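Local coordinates for protein putative ketosteroid isomerase (PDB 3KE7) that probably acts as a ketosteroid isomerase or related enzyme of the SnoaL-like, NTF2-type family and holds bicine in its pocket, at residues V43-P48 / I123-S128; L91-D96 / C108-R113. All coordinates share one frame; numbering follows the deposited sequence.

Overall arrangement
Both contacts are buried and lie in one mixed sheet. Interaction 1 joins strand 43-46 to strand 120-129 in parallel, linking residues far apart in the chain; interaction 2 is the antiparallel pairing of the hairpin formed by strands 88-99 and 102-114. Because strands 102-114 and 120-129 are neighbours, the two contacts touch: T125 OG1 meets E110 OE1 at 2.6 Å, a probable hydrogen bond. Aromatic and polar groups mix in interaction 1, where F46 and H126 face the second subunit and W127 lies against bicine. Interaction 2 packs L91 and F93 against helix 15-28, with C108 and the buried carboxylate of E110 on the same face, while its T109 also reaches the second subunit.

Interaction 1 of 2, residues V43-P48 / I123-S128; sequences VIYFDP and IQTHWS. With BCN (bicine), chain F.
F46 and H126 form an offset stack, their ring centroids 4.5 Å apart and their planes inclined by 30°. F46 CD2 comes closest, 3.6 Å from H126 ND1, while F46 CB lies over a face of the imidazole. H126 CG is anti to its backbone N (chi1 -165°), whereas F46 CG is anti to its own carbonyl carbon; these different settings bring the two rings into overlap. Q124 OE1 lies at the phenyl edge, in its plane, 3.9 Å from F46 CD2, and is hydrogen-bonded to T109 of the second subunit. H126 NE2 bonds to S128 of that subunit, putting this face of the sheet at the dimer interface. The two strands run parallel in the curved sheet of an NTF2-like fold, joined by alternating backbone bonds; W127 N to F46 O is nearly straight, at 178°. On the other face, the Y45 ring slants across T125, with CD2 3.7 Å from T125 CG2. Its OH bonds to D47 OD2 (2.7 Å) on the carboxylate's anti side, and Y63 OH grips the same oxygen. Over the centre of the W127 indole, bicine C5 sits 3.6 Å above the ring plane.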
loop_
_atom_site.group_PDB
_atom_site.type_symbol
_atom_site.label_atom_id
_atom_site.label_comp_id
_atom_site.label_asym_id
_atom_site.label_seq_id
_atom_site.Cartn_x
_atom_site.Cartn_y
_atom_site.Cartn_z
ATOM N N VAL B 43 12.134 3.002 3.493
ATOM C CA VAL B 43 10.996 3.223 2.630
ATOM C C VAL B 43 11.037 2.320 1.379
ATOM O O VAL B 43 12.085 2.071 0.806
ATOM C CB VAL B 43 10.925 4.718 2.243
ATOM C CG1 VAL B 43 12.186 5.134 1.368
ATOM C CG2 VAL B 43 9.625 5.049 1.535
ATOM N N ILE B 44 9.864 1.862 0.986
ATOM C CA ILE B 44 9.639 1.132 -0.234
ATOM C C ILE B 44 8.705 2.003 -1.067
ATOM O O ILE B 44 7.712 2.506 -0.581
ATOM C CB ILE B 44 8.969 -0.242 0.043
ATOM C CG1 ILE B 44 9.796 -1.108 0.983
ATOM C CG2 ILE B 44 8.641 -0.974 -1.265
ATOM C CD1 ILE B 44 11.099 -1.465 0.491
ATOM N N TYR B 45 8.967 2.104 -2.359
ATOM C CA TYR B 45 8.207 2.989 -3.248
ATOM C C TYR B 45 7.939 2.362 -4.621
ATOM O O TYR B 45 8.819 1.733 -5.240
ATOM C CB TYR B 45 9.056 4.268 -3.472
ATOM C CG TYR B 45 8.499 5.291 -4.456
ATOM C CD1 TYR B 45 8.685 5.123 -5.803
ATOM C CD2 TYR B 45 7.836 6.473 -4.022
ATOM C CE1 TYR B 45 8.205 6.014 -6.703
ATOM C CE2 TYR B 45 7.371 7.380 -4.918
ATOM C CZ TYR B 45 7.529 7.123 -6.283
ATOM O OH TYR B 45 7.059 8.052 -7.209
ATOM N N PHE B 46 6.692 2.515 -5.080
ATOM C CA PHE B 46 6.263 2.158 -6.405
ATOM C C PHE B 46 5.628 3.357 -7.106
ATOM O O PHE B 46 4.898 4.133 -6.500
ATOM C CB PHE B 46 5.117 1.127 -6.399
ATOM C CG PHE B 46 5.386 -0.199 -5.756
ATOM C CD1 PHE B 46 5.872 -1.286 -6.489
ATOM C CD2 PHE B 46 5.028 -0.434 -4.442
ATOM C CE1 PHE B 46 5.980 -2.570 -5.918
ATOM C CE2 PHE B 46 5.182 -1.746 -3.901
ATOM C CZ PHE B 46 5.623 -2.770 -4.638
ATOM N N ASP B 47 5.832 3.424 -8.422
ATOM C CA ASP B 47 5.049 4.321 -9.262
ATOM C C ASP B 47 5.025 3.712 -10.661
ATOM O O ASP B 47 5.694 2.734 -10.905
ATOM C CB ASP B 47 5.482 5.810 -9.236
ATOM C CG ASP B 47 6.736 6.119 -10.022
ATOM O OD1 ASP B 47 7.090 5.436 -11.013
ATOM O OD2 ASP B 47 7.351 7.202 -9.710
ATOM N N PRO B 48 4.224 4.246 -11.550
ATOM C CA PRO B 48 4.049 3.601 -12.859
ATOM C C PRO B 48 5.222 3.631 -13.780
ATOM O O PRO B 48 5.125 3.011 -14.850
ATOM C CB PRO B 48 2.881 4.386 -13.477
ATOM C CG PRO B 48 2.136 4.905 -12.324
ATOM C CD PRO B 48 3.200 5.287 -11.353
ATOM N N ILE B 123 6.967 4.999 5.284
ATOM C CA ILE B 123 7.710 3.774 5.110
ATOM C C ILE B 123 7.301 3.021 3.836
ATOM O O ILE B 123 8.009 2.137 3.411
ATOM C CB ILE B 123 7.651 2.832 6.318
ATOM C CG1 ILE B 123 6.272 2.272 6.548
ATOM C CG2 ILE B 123 8.101 3.621 7.560
ATOM C CD1 ILE B 123 6.268 1.069 7.532
ATOM N N GLN B 124 6.209 3.400 3.218
ATOM C CA GLN B 124 5.794 2.779 1.960
ATOM C C GLN B 124 4.929 3.722 1.171
ATOM O O GLN B 124 4.014 4.332 1.718
ATOM C CB GLN B 124 5.016 1.475 2.228
ATOM C CG GLN B 124 4.719 0.642 0.989
ATOM C CD GLN B 124 3.568 1.084 0.094
ATOM O OE1 GLN B 124 3.508 0.633 -1.026
ATOM N NE2 GLN B 124 2.638 1.968 0.606
ATOM N N THR B 125 5.173 3.788 -0.138
ATOM C CA THR B 125 4.403 4.622 -1.054
ATOM C C THR B 125 4.095 3.788 -2.284
ATOM O O THR B 125 4.995 3.131 -2.859
ATOM C CB THR B 125 5.206 5.855 -1.501
ATOM O OG1 THR B 125 5.494 6.661 -0.356
ATOM C CG2 THR B 125 4.481 6.608 -2.567
ATOM N N HIS B 126 2.836 3.791 -2.694
ATOM C CA HIS B 126 2.404 3.131 -3.923
ATOM C C HIS B 126 1.490 4.076 -4.681
ATOM O O HIS B 126 0.361 4.328 -4.270
ATOM C CB HIS B 126 1.665 1.810 -3.616
ATOM C CG HIS B 126 1.494 0.889 -4.805
ATOM N ND1 HIS B 126 1.481 -0.493 -4.659
ATOM C CD2 HIS B 126 1.243 1.134 -6.121
ATOM C CE1 HIS B 126 1.242 -1.041 -5.851
ATOM N NE2 HIS B 126 1.156 -0.087 -6.758
ATOM N N TRP B 127 2.009 4.630 -5.796
ATOM C CA TRP B 127 1.259 5.460 -6.700
ATOM C C TRP B 127 0.912 4.641 -7.928
ATOM O O TRP B 127 1.796 3.967 -8.485
ATOM C CB TRP B 127 2.085 6.671 -7.182
ATOM C CG TRP B 127 2.291 7.736 -6.166
ATOM C CD1 TRP B 127 3.378 7.959 -5.422
ATOM C CD2 TRP B 127 1.324 8.723 -5.785
ATOM N NE1 TRP B 127 3.174 9.046 -4.602
ATOM C CE2 TRP B 127 1.920 9.545 -4.823
ATOM C CE3 TRP B 127 0.046 9.033 -6.227
ATOM C CZ2 TRP B 127 1.242 10.613 -4.227
ATOM C CZ3 TRP B 127 -0.627 10.124 -5.677
ATOM C CH2 TRP B 127 -0.031 10.888 -4.662
ATOM N N SER B 128 -0.346 4.671 -8.368
ATOM C CA SER B 128 -0.689 4.038 -9.646
ATOM C C SER B 128 -1.678 4.918 -10.386
ATOM O O SER B 128 -2.389 5.741 -9.774
ATOM C CB SER B 128 -1.196 2.597 -9.449
ATOM O OG SER B 128 -2.442 2.528 -8.794
HETATM N N1 BCN F . 3.295 12.233 -7.981
HETATM C C1 BCN F . 4.297 11.445 -8.712
HETATM C C2 BCN F . 4.466 11.988 -10.143
HETATM O O21 BCN F . 5.122 11.339 -10.985
HETATM O O22 BCN F . 3.931 13.081 -10.430
HETATM C C3 BCN F . 3.645 12.338 -6.554
HETATM C C4 BCN F . 4.677 13.443 -6.333
HETATM O O4 BCN F . 4.167 14.603 -7.011
HETATM C C5 BCN F . 2.012 11.566 -8.125
HETATM C C6 BCN F . 0.892 12.539 -7.860
HETATM O O6 BCN F . 1.111 13.769 -8.601
#

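Interaction 2 of 2, residues L91-D96 / C108-R113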
loop_
_atom_site.group_PDB
_atom_site.type_symbol
_atom_site.label_atom_id
_atom_site.label_comp_id
_atom_site.label_asym_id
_atom_site.label_seq_id
_atom_site.Cartn_x
_atom_site.Cartn_y
_atom_site.Cartn_z
ATOM N N LEU B 91 -2.728 5.547 4.889
ATOM C CA LEU B 91 -3.503 6.563 4.160
ATOM C C LEU B 91 -3.757 6.092 2.749
ATOM O O LEU B 91 -2.826 5.779 1.999
ATOM C CB LEU B 91 -2.749 7.890 4.153
ATOM C CG LEU B 91 -3.295 8.949 3.204
ATOM C CD1 LEU B 91 -4.726 9.406 3.600
ATOM C CD2 LEU B 91 -2.313 10.138 3.130
ATOM N N THR B 92 -5.009 6.016 2.385
ATOM C CA THR B 92 -5.387 5.644 1.017
ATOM C C THR B 92 -6.267 6.746 0.436
ATOM O O THR B 92 -7.117 7.340 1.131
ATOM C CB THR B 92 -6.116 4.287 0.937
ATOM O OG1 THR B 92 -7.202 4.293 1.853
ATOM C CG2 THR B 92 -5.156 3.140 1.321
ATOM N N PHE B 93 -6.088 7.038 -0.848
ATOM C CA PHE B 93 -6.873 8.054 -1.494
ATOM C C PHE B 93 -6.746 7.928 -3.015
ATOM O O PHE B 93 -5.843 7.229 -3.529
ATOM C CB PHE B 93 -6.453 9.471 -1.032
ATOM C CG PHE B 93 -4.993 9.843 -1.283
ATOM C CD1 PHE B 93 -4.022 9.503 -0.363
ATOM C CD2 PHE B 93 -4.619 10.599 -2.397
ATOM C CE1 PHE B 93 -2.685 9.844 -0.575
ATOM C CE2 PHE B 93 -3.296 10.968 -2.606
ATOM C CZ PHE B 93 -2.326 10.552 -1.683
ATOM N N ASN B 94 -7.626 8.653 -3.695
ATOM C CA ASN B 94 -7.488 8.917 -5.090
ATOM C C ASN B 94 -7.114 10.382 -5.236
ATOM O O ASN B 94 -7.433 11.191 -4.337
ATOM C CB ASN B 94 -8.773 8.538 -5.837
ATOM C CG ASN B 94 -8.899 7.053 -5.981
ATOM O OD1 ASN B 94 -9.540 6.388 -5.172
ATOM N ND2 ASN B 94 -8.142 6.502 -6.936
ATOM N N LEU B 95 -6.445 10.717 -6.314
ATOM C CA LEU B 95 -6.001 12.083 -6.517
ATOM C C LEU B 95 -6.171 12.488 -7.948
ATOM O O LEU B 95 -5.647 11.840 -8.826
ATOM C CB LEU B 95 -4.522 12.216 -6.158
ATOM C CG LEU B 95 -3.934 13.667 -6.086
ATOM C CD1 LEU B 95 -4.404 14.314 -4.828
ATOM C CD2 LEU B 95 -2.404 13.623 -6.101
ATOM N N ASP B 96 -6.923 13.562 -8.198
ATOM C CA ASP B 96 -6.967 14.161 -9.548
ATOM C C ASP B 96 -5.903 15.327 -9.595
ATOM O O ASP B 96 -6.029 16.251 -8.861
ATOM C CB ASP B 96 -8.365 14.694 -9.858
ATOM C CG ASP B 96 -9.401 13.601 -10.105
ATOM O OD1 ASP B 96 -9.063 12.406 -10.244
ATOM O OD2 ASP B 96 -10.592 13.973 -10.131
ATOM N N CYS B 108 -3.440 6.027 -4.607
ATOM C CA CYS B 108 -2.309 6.110 -3.706
ATOM C C CYS B 108 -2.520 5.401 -2.377
ATOM O O CYS B 108 -3.557 5.607 -1.714
ATOM C CB CYS B 108 -1.944 7.566 -3.435
ATOM S SG CYS B 108 -0.389 7.775 -2.485
ATOM N N THR B 109 -1.514 4.621 -1.990
ATOM C CA THR B 109 -1.395 4.101 -0.655
ATOM C C THR B 109 -0.097 4.622 -0.042
ATOM O O THR B 109 0.995 4.365 -0.590
ATOM C CB THR B 109 -1.348 2.594 -0.631
ATOM O OG1 THR B 109 -2.491 2.076 -1.299
ATOM C CG2 THR B 109 -1.271 2.048 0.827
ATOM N N GLU B 110 -0.183 5.274 1.098
ATOM C CA GLU B 110 0.966 5.675 1.882
ATOM C C GLU B 110 0.874 4.946 3.220
ATOM O O GLU B 110 -0.234 4.857 3.807
ATOM C CB GLU B 110 0.987 7.193 2.174
ATOM C CG GLU B 110 0.926 8.088 1.010
ATOM C CD GLU B 110 2.260 8.271 0.327
ATOM O OE1 GLU B 110 3.165 7.465 0.588
ATOM O OE2 GLU B 110 2.410 9.251 -0.476
ATOM N N VAL B 111 1.985 4.393 3.700
ATOM C CA VAL B 111 2.029 3.878 5.059
ATOM C C VAL B 111 3.012 4.772 5.841
ATOM O O VAL B 111 4.163 4.882 5.476
ATOM C CB VAL B 111 2.473 2.452 5.138
ATOM C CG1 VAL B 111 2.443 2.009 6.615
ATOM C CG2 VAL B 111 1.546 1.538 4.293
ATOM N N TYR B 112 2.509 5.404 6.921
ATOM C CA TYR B 112 3.281 6.232 7.827
ATOM C C TYR B 112 3.499 5.487 9.138
ATOM O O TYR B 112 2.608 4.744 9.604
ATOM C CB TYR B 112 2.515 7.527 8.176
ATOM C CG TYR B 112 2.468 8.617 7.117
ATOM C CD1 TYR B 112 1.650 8.515 6.019
ATOM C CD2 TYR B 112 3.208 9.780 7.275
ATOM C CE1 TYR B 112 1.523 9.538 5.111
ATOM C CE2 TYR B 112 3.136 10.801 6.352
ATOM C CZ TYR B 112 2.289 10.673 5.266
ATOM O OH TYR B 112 2.180 11.725 4.352
ATOM N N ARG B 113 4.683 5.646 9.709
ATOM C CA ARG B 113 5.058 5.046 10.955
ATOM C C ARG B 113 5.501 6.128 11.900
ATOM O O ARG B 113 6.295 6.988 11.513
ATOM C CB ARG B 113 6.190 4.010 10.766
ATOM C CG ARG B 113 6.672 3.329 12.094
ATOM C CD ARG B 113 7.766 2.294 11.877
ATOM N NE ARG B 113 8.913 2.931 11.267
ATOM C CZ ARG B 113 9.723 2.384 10.340
ATOM N NH1 ARG B 113 9.552 1.133 9.895
ATOM N NH2 ARG B 113 10.711 3.114 9.822
#
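C108 slides its CB under one face of the F93 ring, 3.7 Å from the ring centroid and offset toward the rim, in a CH-pi contact. The sulfur stands obliquely to the same ring, C108 SG lying 3.5 Å from F93 CZ. F93 CG sits between its backbone N and carbonyl carbon (chi1 59°), a setting that swings the phenyl back across the strand pair over C108, with E110 CG near its edge. A serine in place of F93 would probably leave C108 CB and SG without their aromatic cover and open a gap beside E23 and M77, which also pack on this side chain. L91 carries its isobutyl group on the same face; its CD2 lies 4.4 Å from Y112 CE1, and I19 of helix 15-28 packs on both residues. Beneath these side chains, L91 and E110 exchange two backbone bonds, each 2.8 Å from N to O, and F93 and C108 form a second such pair. T92 and T109 between them are a non-hydrogen-bonded pair, their side chains lying side by side on the opposite face. This is an antiparallel beta hairpin of the NTF2-like fold, and beyond F93 the strand carries L95 to the bicine pocket.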